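Local coordinates for sugar fermentation stimulation protein homolog (Pyrococcus furiosus, PDB 4DA2) that probably binds DNA and, with an OB-fold domain joined to a calcium-binding PD-(D/E)xK nuclease-like domain, may act on it as a nuclease, at residues I161-R165 with D166-A170. The protein carries 1 engineered substitution. Numbering follows the deposited sequence.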
ATOM      1  N   ILE A 161      -4.131 -13.316  12.880  1.00 15.24           N
ATOM      2  CA  ILE A 161      -3.603 -14.342  13.771  1.00 14.67           C
ATOM      3  C   ILE A 161      -4.748 -15.265  14.226  1.00 18.63           C
ATOM      4  O   ILE A 161      -4.624 -16.498  14.180  1.00 17.07           O
ATOM      5  CB  ILE A 161      -2.879 -13.707  14.983  1.00 15.32           C
ATOM      6  CG1 ILE A 161      -1.556 -13.064  14.546  1.00 15.48           C
ATOM      7  CG2 ILE A 161      -2.657 -14.774  16.085  1.00 20.77           C
ATOM      8  CD1 ILE A 161      -0.909 -12.183  15.603  1.00 16.56           C
ATOM      9  N   LYS A 162      -5.869 -14.674  14.639  1.00 17.59           N
ATOM     10  CA  LYS A 162      -7.001 -15.476  15.118  1.00 19.10           C
ATOM     11  C   LYS A 162      -7.580 -16.372  14.001  1.00 16.56           C
ATOM     12  O   LYS A 162      -7.870 -17.542  14.232  1.00 19.29           O
ATOM     13  CB  LYS A 162      -8.072 -14.572  15.719  1.00 18.60           C
ATOM     14  CG  LYS A 162      -9.470 -15.233  15.910  1.00 22.35           C
ATOM     15  CD  LYS A 162      -9.550 -16.216  17.063  1.00 47.48           C
ATOM     16  CE  LYS A 162     -11.006 -16.404  17.496  1.00 31.82           C
ATOM     17  NZ  LYS A 162     -11.291 -17.805  17.874  1.00 34.35           N
ATOM     18  N   LEU A 163      -7.735 -15.823  12.796  1.00 15.29           N
ATOM     19  CA  LEU A 163      -8.137 -16.628  11.633  1.00 12.88           C
ATOM     20  C   LEU A 163      -7.209 -17.865  11.459  1.00 16.95           C
ATOM     21  O   LEU A 163      -7.688 -19.005  11.383  1.00 24.31           O
ATOM     22  CB  LEU A 163      -8.105 -15.771  10.369  1.00 15.97           C
ATOM     23  CG  LEU A 163      -9.256 -14.776  10.188  1.00 16.91           C
ATOM     24  CD1 LEU A 163      -8.937 -13.891   9.009  1.00 15.17           C
ATOM     25  CD2 LEU A 163     -10.531 -15.540   9.923  1.00 21.98           C
ATOM     26  N   ALA A 164      -5.888 -17.637  11.443  1.00 16.28           N
ATOM     27  CA  ALA A 164      -4.916 -18.723  11.234  1.00 16.64           C
ATOM     28  C   ALA A 164      -4.986 -19.789  12.326  1.00 19.79           C
ATOM     29  O   ALA A 164      -4.846 -20.971  12.040  1.00 26.34           O
ATOM     30  CB  ALA A 164      -3.508 -18.186  11.126  1.00 19.57           C
ATOM     31  N   ARG A 165      -5.182 -19.355  13.572  1.00 21.74           N
ATOM     32  CA  ARG A 165      -5.312 -20.296  14.706  1.00 28.51           C
ATOM     33  C   ARG A 165      -6.617 -21.075  14.669  1.00 32.61           C
ATOM     34  O   ARG A 165      -6.681 -22.219  15.131  1.00 29.57           O
ATOM     35  CB  ARG A 165      -5.168 -19.578  16.035  1.00 23.83           C
ATOM     36  CG  ARG A 165      -3.719 -19.294  16.371  1.00 18.80           C
ATOM     37  CD  ARG A 165      -3.575 -18.400  17.592  1.00 36.04           C
ATOM     38  NE  ARG A 165      -2.166 -18.080  17.801  1.00 29.60           N
ATOM     39  CZ  ARG A 165      -1.725 -17.079  18.558  1.00 52.76           C
ATOM     40  NH1 ARG A 165      -2.577 -16.293  19.212  1.00 28.19           N
ATOM     41  NH2 ARG A 165      -0.424 -16.862  18.665  1.00 47.49           N
ATOM     42  N   ASP A 166      -7.647 -20.460  14.099  1.00 21.72           N
ATOM     43  CA  ASP A 166      -8.898 -21.153  13.837  1.00 29.09           C
ATOM     44  C   ASP A 166      -8.791 -22.045  12.603  1.00 32.57           C
ATOM     45  O   ASP A 166      -9.773 -22.650  12.186  1.00 32.63           O
ATOM     46  CB  ASP A 166     -10.041 -20.158  13.670  1.00 32.55           C
ATOM     47  CG  ASP A 166     -10.478 -19.541  14.980  1.00 31.73           C
ATOM     48  OD1 ASP A 166      -9.992 -19.955  16.051  1.00 26.44           O
ATOM     49  OD2 ASP A 166     -11.310 -18.625  14.941  1.00 35.52           O
ATOM     50  N   GLY A 167      -7.598 -22.107  12.018  1.00 30.77           N
ATOM     51  CA  GLY A 167      -7.344 -22.905  10.813  1.00 26.76           C
ATOM     52  C   GLY A 167      -7.941 -22.353   9.531  1.00 42.21           C
ATOM     53  O   GLY A 167      -8.230 -23.110   8.603  1.00 31.81           O
ATOM     54  N   LYS A 168      -8.131 -21.037   9.470  1.00 20.30           N
ATOM     55  CA  LYS A 168      -8.562 -20.405   8.225  1.00 19.81           C
ATOM     56  C   LYS A 168      -7.353 -19.815   7.501  1.00 18.98           C
ATOM     57  O   LYS A 168      -6.316 -19.527   8.125  1.00 29.93           O
ATOM     58  CB  LYS A 168      -9.628 -19.346   8.474  1.00 25.50           C
ATOM     59  CG  LYS A 168     -10.969 -19.943   8.896  1.00 40.18           C
ATOM     60  CD  LYS A 168     -11.683 -19.023   9.849  1.00 32.04           C
ATOM     61  CE  LYS A 168     -13.065 -19.557  10.200  1.00 45.55           C
ATOM     62  NZ  LYS A 168     -13.864 -18.541  10.940  1.00 43.86           N
ATOM     63  N   ARG A 169      -7.493 -19.617   6.195  1.00 19.27           N
ATOM     64  CA  ARG A 169      -6.394 -19.081   5.394  1.00 17.41           C
ATOM     65  C   ARG A 169      -6.367 -17.558   5.530  1.00 17.68           C
ATOM     66  O   ARG A 169      -7.389 -16.854   5.322  1.00 15.19           O
ATOM     67  CB  ARG A 169      -6.537 -19.510   3.918  1.00 18.05           C
ATOM     68  CG  ARG A 169      -6.471 -21.047   3.687  1.00 32.01           C
ATOM     69  CD  ARG A 169      -5.023 -21.528   3.694  1.00 42.20           C
ATOM     70  NE  ARG A 169      -4.229 -20.757   2.738  1.00136.50           N
ATOM     71  CZ  ARG A 169      -2.954 -20.414   2.899  1.00 53.36           C
ATOM     72  NH1 ARG A 169      -2.282 -20.772   3.991  1.00 49.08           N
ATOM     73  NH2 ARG A 169      -2.348 -19.709   1.957  1.00 51.00           N
ATOM     74  N   ALA A 170      -5.190 -17.049   5.874  1.00 19.96           N
ATOM     75  CA  ALA A 170      -5.013 -15.629   6.067  1.00 14.65           C
ATOM     76  C   ALA A 170      -3.667 -15.189   5.488  1.00 15.21           C
ATOM     77  O   ALA A 170      -2.669 -15.924   5.575  1.00 14.02           O
ATOM     78  CB  ALA A 170      -5.097 -15.281   7.555  1.00 12.20           C
TER
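Lys162 and Asp166, one helical turn apart, form a salt bridge on the exposed side of the helix end. From CB the lysine chain leaves with CG anti to the backbone N (chi1 164°), which starts it along the helix toward the C-terminal end; Lys162 CG lies 4.0 Å from OD2 of Asp166. The chain bends at chi2 (74°), and Lys162 CD comes nearer, to 3.7 Å from the same OD2 of Asp166. Lys162 CE is closer still, 3.4 Å from Asp166 OD2. A second bend, at chi4, brings Lys162 NZ in front of both oxygens, 3.1 Å from OD1 and 3.0 Å from OD2 of Asp166. Both oxygens offer their syn lone pairs, so the ammonium sits in the mouth of the carboxylate. The two residues are also tied through the backbone, Asp166 N donating to Lys162 O.

Beyond Asp166 the chain turns out of the helix at Gly167, whose N bonds to Ala164 O from above the carbonyl plane. The positive phi of Gly167 then turns the chain back, bringing Lys168 N over Leu163 O at 2.8 Å, nearly straight at 162°. Leu163 CD2 packs on Lys168 CD, the two side chains crossing at about a right angle, while inward Leu163 CB meets Ala170 CB at 4.1 Å; the same leucine also touches Phe129 of the adjoining strand. The guanidinium of Arg165 forms a salt bridge with Glu200 of helix 192-204. Together the paired backbone bonds and the glycine make a Schellman motif, ending helix 151-165 and turning the chain into strand 169-176 of the PD-(D/E)xK domain's central mixed sheet.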